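Side-chain contacts in putative ribose 5-phosphate isomerase (Leishmania infantum, PDB 6FXW), which probably interconverts ribose 5-phosphate and ribulose 5-phosphate in the pentose phosphate pathway: residues Arg116-Gly119 with Met120-Arg124; Asp95-Thr98 with Ala99-Arg103; Glu134-Glu138 with Gly139-Asn143; Ala54-Cys57 with Glu58-Lys62. All blocks are in the same frame, centred on the assembly; numbering follows the deposited sequence.

Three of the four local contacts, interactions 1, 2 and 4, sit on helices of a Rossmann-like domain whose parallel sheet is central to the chain; interaction 3 lies at the start of the C-terminal helix 139-155. Interactions 1 and 3 share a theme: Arg116 and Arg140 each hold a sulfate at sites built across subunits, consistent with the substrate phosphate pocket of this family. Within one chain the two contacts lie about 28 Å apart, centre to centre, and each arginine serves a different sulfate. Interactions 2 and 3 touch: Arg103 NH2 lies 3.2 Å from Glu134 OE1, a weak ion pair. Interaction 4 lies across the chain's centre from interactions 1 and 2, at about 24 and 22 Å between centres.

Interaction 1 (Arg116-Gly119 with Met120-Arg124); sequences RTSG and MEVIR. With SO4 (sulfate ion), chain B.
The loop following strand 110-114 turns here into helix 120-131, and Gly119, at the N-cap position, meets Ile123 one turn on. Ile123 N donates to Gly119 O at 2.9 Å with an N-H...O angle of 163°. The side chain of Ile123 packs back on Ser118. With CG1 beside the backbone N (chi1 -71°), the branch leans toward the incoming loop: Ile123 CG1 rests 3.8 Å from Ser118 CB, and Ile123 CD1 reaches to 3.4 Å from Ser118 O. Beyond the two segments, Ile123 packs on Met26 of helix 20-29 and Val122 on Thr117 of the second subunit.

On another side of the helix, Arg124 grips the carboxylate of Glu121 side-on through two nitrogens. Arg124 NE to Glu121 OE1 and Arg124 NH2 to Glu121 OE2 are both 3.1 Å, and both oxygens lie almost in the guanidinium plane; the pairing restrains the rotation of both groups.

At the start of the loop, Arg116 is extended from CG to NE and presents the edge of its guanidinium to a sulfate: Arg116 NH2 lies 3.0 Å from sulfate O2, and Arg116 NH1 3.2 Å from sulfate O3. His14, together with Arg140 and Arg144 of the third subunit, also binds this ion. Such a cationic, intersubunit cradle for a tetrahedral dianion is consistent with recognition of the sugar phosphate, the sulfate probably standing in for it.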
loop_
_atom_site.group_PDB
_atom_site.type_symbol
_atom_site.label_atom_id
_atom_site.label_comp_id
_atom_site.label_asym_id
_atom_site.label_seq_id
_atom_site.Cartn_x
_atom_site.Cartn_y
_atom_site.Cartn_z
ATOM N N ARG A 116 -9.547 -2.957 -8.031
ATOM C CA ARG A 116 -8.624 -4.012 -8.427
ATOM C C ARG A 116 -7.279 -3.849 -7.696
ATOM O O ARG A 116 -6.426 -4.773 -7.774
ATOM C CB ARG A 116 -8.381 -4.018 -9.928
ATOM C CG ARG A 116 -9.641 -4.296 -10.701
ATOM C CD ARG A 116 -9.353 -4.149 -12.177
ATOM N NE ARG A 116 -10.595 -4.381 -12.933
ATOM C CZ ARG A 116 -10.761 -4.012 -14.159
ATOM N NH1 ARG A 116 -9.879 -3.226 -14.756
ATOM N NH2 ARG A 116 -11.883 -4.362 -14.762
ATOM N N THR A 117 -7.107 -2.773 -6.905
ATOM C CA THR A 117 -5.854 -2.447 -6.177
ATOM C C THR A 117 -6.053 -2.500 -4.686
ATOM O O THR A 117 -5.234 -3.077 -3.971
ATOM C CB THR A 117 -5.285 -1.113 -6.621
ATOM O OG1 THR A 117 -6.410 -0.207 -6.583
ATOM C CG2 THR A 117 -4.761 -1.131 -8.033
ATOM N N SER A 118 -7.165 -2.008 -4.148
ATOM C CA SER A 118 -7.434 -1.957 -2.688
ATOM C C SER A 118 -8.443 -3.038 -2.385
ATOM O O SER A 118 -9.525 -3.121 -2.983
ATOM C CB SER A 118 -8.018 -0.630 -2.308
ATOM O OG SER A 118 -7.078 0.404 -2.542
ATOM N N GLY A 119 -8.159 -3.866 -1.348
ATOM C CA GLY A 119 -9.155 -4.779 -0.836
ATOM C C GLY A 119 -10.279 -4.117 -0.084
ATOM O O GLY A 119 -10.190 -2.960 0.292
ATOM N N MET A 120 -11.354 -4.872 0.096
ATOM C CA MET A 120 -12.570 -4.293 0.666
ATOM C C MET A 120 -12.482 -3.820 2.076
ATOM O O MET A 120 -13.087 -2.788 2.416
ATOM C CB MET A 120 -13.742 -5.276 0.567
ATOM C CG MET A 120 -14.190 -5.475 -0.854
ATOM S SD MET A 120 -15.120 -3.983 -1.406
ATOM C CE MET A 120 -14.878 -4.149 -3.078
ATOM N N GLU A 121 -11.646 -4.413 2.920
ATOM C CA GLU A 121 -11.521 -3.873 4.248
ATOM C C GLU A 121 -10.718 -2.573 4.276
ATOM O O GLU A 121 -10.943 -1.697 5.095
ATOM C CB GLU A 121 -10.923 -4.902 5.254
ATOM C CG GLU A 121 -11.981 -5.958 5.653
ATOM C CD GLU A 121 -13.310 -5.400 6.148
ATOM O OE1 GLU A 121 -13.272 -4.430 6.909
ATOM O OE2 GLU A 121 -14.395 -5.854 5.655
ATOM N N VAL A 122 -9.744 -2.456 3.354
ATOM C CA VAL A 122 -9.033 -1.199 3.201
ATOM C C VAL A 122 -9.990 -0.130 2.629
ATOM O O VAL A 122 -9.979 0.992 3.100
ATOM C CB VAL A 122 -7.772 -1.407 2.313
ATOM C CG1 VAL A 122 -7.158 -0.092 1.848
ATOM C CG2 VAL A 122 -6.783 -2.221 3.082
ATOM N N ILE A 123 -10.815 -0.516 1.657
ATOM C CA ILE A 123 -11.824 0.427 1.147
ATOM C C ILE A 123 -12.764 0.880 2.262
ATOM O O ILE A 123 -13.065 2.079 2.336
ATOM C CB ILE A 123 -12.579 -0.193 -0.001
ATOM C CG1 ILE A 123 -11.668 -0.304 -1.240
ATOM C CG2 ILE A 123 -13.878 0.556 -0.382
ATOM C CD1 ILE A 123 -12.197 -1.089 -2.398
ATOM N N ARG A 124 -13.149 0.009 3.165
ATOM C CA ARG A 124 -14.013 0.412 4.288
ATOM C C ARG A 124 -13.352 1.526 5.112
ATOM O O ARG A 124 -13.959 2.588 5.402
ATOM C CB ARG A 124 -14.359 -0.789 5.151
ATOM C CG ARG A 124 -15.371 -0.387 6.218
ATOM C CD ARG A 124 -15.597 -1.473 7.266
ATOM N NE ARG A 124 -15.864 -2.762 6.749
ATOM C CZ ARG A 124 -17.078 -3.198 6.346
ATOM N NH1 ARG A 124 -18.206 -2.433 6.372
ATOM N NH2 ARG A 124 -17.155 -4.406 5.885
HETATM S S SO4 B . -10.937 -3.056 -18.570
HETATM O O1 SO4 B . -10.425 -4.297 -19.273
HETATM O O2 SO4 B . -11.966 -3.435 -17.602
HETATM O O3 SO4 B . -9.646 -2.513 -17.881
HETATM O O4 SO4 B . -11.467 -2.217 -19.607
#

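Interaction 2 (Asp95-Thr98 with Ala99-Arg103); sequences DHVT and AQLSR
Asp95 to Ser102 trace the first turns of helix 96-104, in which the amides of Ala99, Gln100, Leu101 and Ser102 donate to the carbonyls four residues back, Gln100 N to His96 O being 2.8 Å. The helix is the crossover of the beta-alpha-beta unit formed with strands 90-92 and 110-114. Asp95 is its N-cap, and its OD1 takes two bonds from one residue: Thr98 N approaches on the syn side at 2.9 Å, 30° out of the carboxylate plane, while Thr98 OG1 donates at 2.7 Å to the anti lone pair. Two donors on different sides of the same oxygen hold the carboxylate in a set orientation. The hydroxyl is engaged in turn by the amide of Tyr94, so the cap is tied to the loop ahead of it.

Val97 and Leu101 lie side by side and point the same way, Val97 CG1 being 3.8 Å from Leu101 CD1; together they face the third subunit, at Thr117 and Thr74. His96 and Gln100 make a looser pair. Their ring and amide planes stand 87° apart, and Gln100 OE1 comes no nearer than 3.9 Å to His96 NE2. The stronger polar partners lie outside the pair: His96 ND1 bonds Asp125, and Gln100 NE2 bonds Gln104. The His96 ring also stacks on His96 of the fourth subunit, placing this helix in the tetramer interface.

One turn further, Ser102 OG, set between its backbone N and carbonyl carbon (chi1 69°), donates back to Ala99 O at 2.8 Å.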
loop_
_atom_site.group_PDB
_atom_site.type_symbol
_atom_site.label_atom_id
_atom_site.label_comp_id
_atom_site.label_asym_id
_atom_site.label_seq_id
_atom_site.Cartn_x
_atom_site.Cartn_y
_atom_site.Cartn_z
ATOM N N ASP A 95 -5.212 4.229 1.427
ATOM C CA ASP A 95 -5.048 3.855 2.795
ATOM C C ASP A 95 -5.629 4.911 3.712
ATOM O O ASP A 95 -6.186 5.931 3.284
ATOM C CB ASP A 95 -3.556 3.563 3.083
ATOM C CG ASP A 95 -2.815 4.801 3.333
ATOM O OD1 ASP A 95 -3.072 5.902 2.805
ATOM O OD2 ASP A 95 -1.926 4.712 4.208
ATOM N N HIS A 96 -5.471 4.705 5.016
ATOM C CA HIS A 96 -6.021 5.616 6.019
ATOM C C HIS A 96 -5.363 6.972 5.939
ATOM O O HIS A 96 -6.039 8.051 6.081
ATOM C CB HIS A 96 -5.816 4.986 7.404
ATOM C CG HIS A 96 -6.478 5.712 8.508
ATOM N ND1 HIS A 96 -7.722 5.345 8.982
ATOM C CD2 HIS A 96 -6.087 6.782 9.249
ATOM C CE1 HIS A 96 -8.012 6.105 10.041
ATOM N NE2 HIS A 96 -7.056 7.025 10.192
ATOM N N VAL A 97 -4.042 7.025 5.797
ATOM C CA VAL A 97 -3.385 8.292 5.862
ATOM C C VAL A 97 -3.706 9.168 4.650
ATOM O O VAL A 97 -3.954 10.380 4.799
ATOM C CB VAL A 97 -1.865 8.070 5.950
ATOM C CG1 VAL A 97 -1.107 9.350 5.639
ATOM C CG2 VAL A 97 -1.552 7.521 7.336
ATOM N N THR A 98 -3.758 8.595 3.448
ATOM C CA THR A 98 -4.150 9.361 2.294
ATOM C C THR A 98 -5.605 9.827 2.389
ATOM O O THR A 98 -5.913 10.979 2.092
ATOM C CB THR A 98 -3.911 8.629 0.964
ATOM O OG1 THR A 98 -4.472 7.297 1.004
ATOM C CG2 THR A 98 -2.426 8.520 0.705
ATOM N N ALA A 99 -6.456 8.937 2.901
ATOM C CA ALA A 99 -7.851 9.402 3.132
ATOM C C ALA A 99 -7.940 10.553 4.059
ATOM O O ALA A 99 -8.637 11.565 3.802
ATOM C CB ALA A 99 -8.690 8.254 3.648
ATOM N N GLN A 100 -7.220 10.483 5.198
ATOM C CA GLN A 100 -7.239 11.568 6.181
ATOM C C GLN A 100 -6.679 12.864 5.647
ATOM O O GLN A 100 -7.305 13.920 5.755
ATOM C CB GLN A 100 -6.437 11.120 7.400
ATOM C CG GLN A 100 -6.380 12.172 8.483
ATOM C CD GLN A 100 -5.498 11.688 9.664
ATOM O OE1 GLN A 100 -5.485 10.538 9.965
ATOM N NE2 GLN A 100 -4.795 12.595 10.315
ATOM N N LEU A 101 -5.494 12.807 5.013
ATOM C CA LEU A 101 -4.832 14.036 4.509
ATOM C C LEU A 101 -5.474 14.645 3.266
ATOM O O LEU A 101 -5.469 15.865 3.108
ATOM C CB LEU A 101 -3.368 13.776 4.307
ATOM C CG LEU A 101 -2.614 13.440 5.560
ATOM C CD1 LEU A 101 -1.167 13.137 5.322
ATOM C CD2 LEU A 101 -2.687 14.586 6.573
ATOM N N SER A 102 -6.205 13.827 2.468
ATOM C CA SER A 102 -6.924 14.312 1.305
ATOM C C SER A 102 -8.012 15.307 1.793
ATOM O O SER A 102 -8.345 16.211 1.053
ATOM C CB SER A 102 -7.603 13.240 0.533
ATOM O OG SER A 102 -8.686 12.671 1.197
ATOM N N ARG A 103 -8.526 15.085 3.009
ATOM C CA ARG A 103 -9.492 15.983 3.636
ATOM C C ARG A 103 -8.801 17.080 4.451
ATOM O O ARG A 103 -9.056 18.272 4.238
ATOM C CB ARG A 103 -10.415 15.167 4.514
ATOM C CG ARG A 103 -11.275 14.137 3.780
ATOM C CD ARG A 103 -12.300 14.738 2.832
ATOM N NE ARG A 103 -13.171 15.569 3.609
ATOM C CZ ARG A 103 -13.442 16.865 3.434
ATOM N NH1 ARG A 103 -13.040 17.558 2.374
ATOM N NH2 ARG A 103 -14.157 17.518 4.357
#

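Interaction 3 (Glu134-Glu138 with Gly139-Asn143); sequences EPLAE and GRHGN. With SO4 (sulfate ion), chain C.
Glu138, the N-cap residue of helix 139-155, meets Arg140 and His141 at this helix start. The tightest side-chain approach is Glu138 CG to Arg140 NH1, 3.0 Å, where the two side chains cross at about a right angle. On the backbone side, His141 N donates to Glu138 O at 3.3 Å with an angle of 140°, from above the carbonyl plane, a bent bond that spans only three residues. The buried imidazole follows, His141 CD2 lying 3.6 Å from Glu138 O. Arg140 CG sits over the centre of one ring face, 3.9 Å above its plane, and His105 stacks on the ring as well.

The exposed charged ends are looser: Glu138 OE1 to Arg140 NH1 is a long salt bridge of 4.0 Å. Leu136 CB merely borders His141 CD2.

One face of the Arg140 guanidinium is met by His141 NE2, 3.5 Å above the plane. Glu138 CD and a sulfate both lie at its edge, but the direct bonds go to the sulfate: Arg140 NE to O4 at 2.9 Å and Arg140 NH2 to O1 at 2.7 Å. Arg144 and, from the third subunit, His14 and Arg116 complete the site. Arg140 thus commits chiefly to the anion, consistent with a phosphate-binding role.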
loop_
_atom_site.group_PDB
_atom_site.type_symbol
_atom_site.label_atom_id
_atom_site.label_comp_id
_atom_site.label_asym_id
_atom_site.label_seq_id
_atom_site.Cartn_x
_atom_site.Cartn_y
_atom_site.Cartn_z
ATOM N N GLU A 134 -12.399 16.445 8.650
ATOM C CA GLU A 134 -12.567 17.838 8.223
ATOM C C GLU A 134 -11.286 18.503 7.836
ATOM O O GLU A 134 -10.199 18.072 8.308
ATOM C CB GLU A 134 -13.251 18.625 9.344
ATOM C CG GLU A 134 -14.762 18.301 9.402
ATOM C CD GLU A 134 -15.526 18.687 8.126
ATOM O OE1 GLU A 134 -15.722 17.846 7.148
ATOM O OE2 GLU A 134 -15.946 19.872 8.080
ATOM N N PRO A 135 -11.356 19.550 6.999
ATOM C CA PRO A 135 -10.169 20.285 6.620
ATOM C C PRO A 135 -9.565 21.040 7.800
ATOM O O PRO A 135 -10.307 21.521 8.668
ATOM C CB PRO A 135 -10.645 21.197 5.522
ATOM C CG PRO A 135 -12.129 21.286 5.678
ATOM C CD PRO A 135 -12.582 20.103 6.390
ATOM N N LEU A 136 -8.259 21.048 7.903
ATOM C CA LEU A 136 -7.530 21.565 9.122
ATOM C C LEU A 136 -7.621 23.054 8.959
ATOM O O LEU A 136 -7.688 23.574 7.845
ATOM C CB LEU A 136 -6.062 21.172 9.179
ATOM C CG LEU A 136 -5.799 19.796 9.709
ATOM C CD1 LEU A 136 -4.328 19.480 9.595
ATOM C CD2 LEU A 136 -6.301 19.528 11.123
ATOM N N ALA A 137 -7.648 23.705 10.125
ATOM C CA ALA A 137 -7.771 25.150 10.205
ATOM C C ALA A 137 -6.486 25.900 9.893
ATOM O O ALA A 137 -6.591 27.048 9.445
ATOM C CB ALA A 137 -8.296 25.527 11.592
ATOM N N GLU A 138 -5.279 25.330 10.107
ATOM C CA GLU A 138 -4.085 26.053 9.580
ATOM C C GLU A 138 -4.160 26.420 8.069
ATOM O O GLU A 138 -4.444 25.573 7.029
ATOM C CB GLU A 138 -2.688 25.550 9.981
ATOM C CG GLU A 138 -1.500 26.199 9.192
ATOM C CD GLU A 138 -0.873 27.541 9.650
ATOM O OE1 GLU A 138 -0.070 28.114 8.901
ATOM O OE2 GLU A 138 -1.118 28.036 10.758
ATOM N N GLY A 139 -3.848 27.742 8.000
ATOM C CA GLY A 139 -4.099 28.561 6.919
ATOM C C GLY A 139 -3.256 28.065 5.780
ATOM O O GLY A 139 -3.684 28.318 4.647
ATOM N N ARG A 140 -2.092 27.426 6.048
ATOM C CA ARG A 140 -1.214 27.069 4.869
ATOM C C ARG A 140 -1.857 26.078 3.852
ATOM O O ARG A 140 -1.703 26.191 2.650
ATOM C CB ARG A 140 0.115 26.578 5.336
ATOM C CG ARG A 140 0.143 25.235 6.002
ATOM C CD ARG A 140 1.501 25.039 6.567
ATOM N NE ARG A 140 1.576 23.721 7.112
ATOM C CZ ARG A 140 1.237 23.348 8.359
ATOM N NH1 ARG A 140 0.683 24.204 9.215
ATOM N NH2 ARG A 140 1.366 22.053 8.754
ATOM N N HIS A 141 -2.616 25.144 4.372
ATOM C CA HIS A 141 -3.281 24.156 3.476
ATOM C C HIS A 141 -4.363 24.806 2.680
ATOM O O HIS A 141 -4.480 24.553 1.477
ATOM C CB HIS A 141 -3.863 23.024 4.318
ATOM C CG HIS A 141 -2.870 22.474 5.252
ATOM N ND1 HIS A 141 -1.757 21.837 4.795
ATOM C CD2 HIS A 141 -2.822 22.420 6.611
ATOM C CE1 HIS A 141 -1.042 21.410 5.835
ATOM N NE2 HIS A 141 -1.677 21.754 6.938
ATOM N N GLY A 142 -5.176 25.709 3.294
ATOM C CA GLY A 142 -6.158 26.448 2.540
ATOM C C GLY A 142 -5.578 27.357 1.505
ATOM O O GLY A 142 -6.142 27.524 0.426
ATOM N N ASN A 143 -4.395 27.916 1.793
ATOM C CA ASN A 143 -3.791 28.751 0.854
ATOM C C ASN A 143 -3.335 27.972 -0.394
ATOM O O ASN A 143 -3.402 28.472 -1.538
ATOM C CB ASN A 143 -2.629 29.469 1.519
ATOM C CG ASN A 143 -1.995 30.431 0.631
ATOM O OD1 ASN A 143 -2.646 31.382 0.111
ATOM N ND2 ASN A 143 -0.673 30.203 0.378
HETATM S S SO4 C . 3.349 20.714 5.792
HETATM O O1 SO4 C . 3.316 20.840 7.302
HETATM O O2 SO4 C . 4.699 20.347 5.364
HETATM O O3 SO4 C . 2.315 19.574 5.536
HETATM O O4 SO4 C . 2.965 22.002 5.289
#

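Interaction 4 (Ala54-Cys57 with Glu58-Lys62); sequences AQVC and EAILK
Val56 and Ile60 lie on helix 49-61, and their methyl ends meet one turn apart. Val56 CG1 is anti to the backbone N (chi1 170°), on the carbonyl side, whereas Ile60 CG1, beside its own N (chi1 -66°), leans back, and Val56 CG1 and Ile60 CD1 come to 4.2 Å, a fairly loose apolar contact. Ile60 CG1 lies 3.5 Å from Val56 O.

Leu61 repeats this backward lean over Cys57, its CG 3.3 Å from Cys57 O. Further round the helix, Glu58 CB sits 3.4 Å from Ala54 O, after which the chain bends at chi2 and its carboxylate departs from the earlier turn. These side chains ride on regular backbone bonds: Glu58 N to Ala54 O measures 2.8 Å, and the amides of Ala59, Ile60 and Leu61 follow the same four-residue pattern at 2.9 to 3.0 Å.

Val56, Cys57 and Ala59 are buried, while Gln55 and Leu61 are exposed. Following strand 33-38 and preceding strand 67-72, the helix lays Val56, Cys57 and Ile60 on Ile110 of strand 110-114; Phe85 meets Ala54 and Cys57, and Met39 meets Gln55 and Ala59, both from loops.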
loop_
_atom_site.group_PDB
_atom_site.type_symbol
_atom_site.label_atom_id
_atom_site.label_comp_id
_atom_site.label_asym_id
_atom_site.label_seq_id
_atom_site.Cartn_x
_atom_site.Cartn_y
_atom_site.Cartn_z
ATOM N N ALA A 54 -18.155 12.225 -14.501
ATOM C CA ALA A 54 -18.888 13.456 -14.799
ATOM C C ALA A 54 -20.224 13.481 -14.068
ATOM O O ALA A 54 -20.627 14.557 -13.547
ATOM C CB ALA A 54 -19.053 13.569 -16.306
ATOM N N GLN A 55 -20.947 12.386 -14.022
ATOM C CA GLN A 55 -22.181 12.319 -13.255
ATOM C C GLN A 55 -22.044 12.748 -11.830
ATOM O O GLN A 55 -22.813 13.557 -11.279
ATOM C CB GLN A 55 -22.918 10.961 -13.321
ATOM C CG GLN A 55 -23.453 10.552 -14.649
ATOM C CD GLN A 55 -24.376 9.356 -14.569
ATOM O OE1 GLN A 55 -24.125 8.355 -15.260
ATOM N NE2 GLN A 55 -25.473 9.418 -13.742
ATOM N N VAL A 56 -21.023 12.230 -11.163
ATOM C CA VAL A 56 -20.810 12.517 -9.739
ATOM C C VAL A 56 -20.382 14.008 -9.577
ATOM O O VAL A 56 -20.833 14.748 -8.665
ATOM C CB VAL A 56 -19.721 11.578 -9.158
ATOM C CG1 VAL A 56 -19.315 11.998 -7.789
ATOM C CG2 VAL A 56 -20.301 10.184 -9.026
ATOM N N CYS A 57 -19.471 14.487 -10.435
ATOM C CA CYS A 57 -19.003 15.886 -10.395
ATOM C C CYS A 57 -20.194 16.838 -10.533
ATOM O O CYS A 57 -20.342 17.800 -9.817
ATOM C CB CYS A 57 -17.960 16.190 -11.481
ATOM S SG CYS A 57 -16.387 15.385 -11.080
ATOM N N GLU A 58 -21.065 16.486 -11.514
ATOM C CA GLU A 58 -22.186 17.386 -11.763
ATOM C C GLU A 58 -23.142 17.319 -10.595
ATOM O O GLU A 58 -23.695 18.392 -10.201
ATOM C CB GLU A 58 -22.908 17.022 -13.058
ATOM C CG GLU A 58 -22.333 17.772 -14.238
ATOM C CD GLU A 58 -22.433 19.320 -14.178
ATOM O OE1 GLU A 58 -21.571 19.973 -14.835
ATOM O OE2 GLU A 58 -23.358 19.885 -13.498
ATOM N N ALA A 59 -23.375 16.175 -9.957
ATOM C CA ALA A 59 -24.206 16.113 -8.726
ATOM C C ALA A 59 -23.711 17.034 -7.657
ATOM O O ALA A 59 -24.496 17.692 -6.970
ATOM C CB ALA A 59 -24.325 14.695 -8.210
ATOM N N ILE A 60 -22.404 17.048 -7.433
ATOM C CA ILE A 60 -21.835 17.927 -6.448
ATOM C C ILE A 60 -21.993 19.403 -6.844
ATOM O O ILE A 60 -22.427 20.235 -6.027
ATOM C CB ILE A 60 -20.368 17.584 -6.202
ATOM C CG1 ILE A 60 -20.277 16.193 -5.559
ATOM C CG2 ILE A 60 -19.678 18.596 -5.356
ATOM C CD1 ILE A 60 -18.903 15.561 -5.594
ATOM N N LEU A 61 -21.665 19.725 -8.088
ATOM C CA LEU A 61 -21.727 21.094 -8.513
ATOM C C LEU A 61 -23.166 21.710 -8.484
ATOM O O LEU A 61 -23.292 22.920 -8.276
ATOM C CB LEU A 61 -21.098 21.233 -9.897
ATOM C CG LEU A 61 -19.586 20.971 -9.837
ATOM C CD1 LEU A 61 -19.075 20.863 -11.264
ATOM C CD2 LEU A 61 -18.787 21.964 -9.051
ATOM N N LYS A 62 -24.136 20.849 -8.678
ATOM C CA LYS A 62 -25.548 21.284 -8.645
ATOM C C LYS A 62 -26.110 21.206 -7.242
ATOM O O LYS A 62 -27.318 21.539 -7.108
ATOM C CB LYS A 62 -26.371 20.360 -9.489
ATOM C CG LYS A 62 -26.149 20.427 -10.947
ATOM C CD LYS A 62 -27.249 19.547 -11.624
ATOM C CE LYS A 62 -27.538 18.162 -10.989
ATOM N NZ LYS A 62 -28.129 17.191 -12.021
#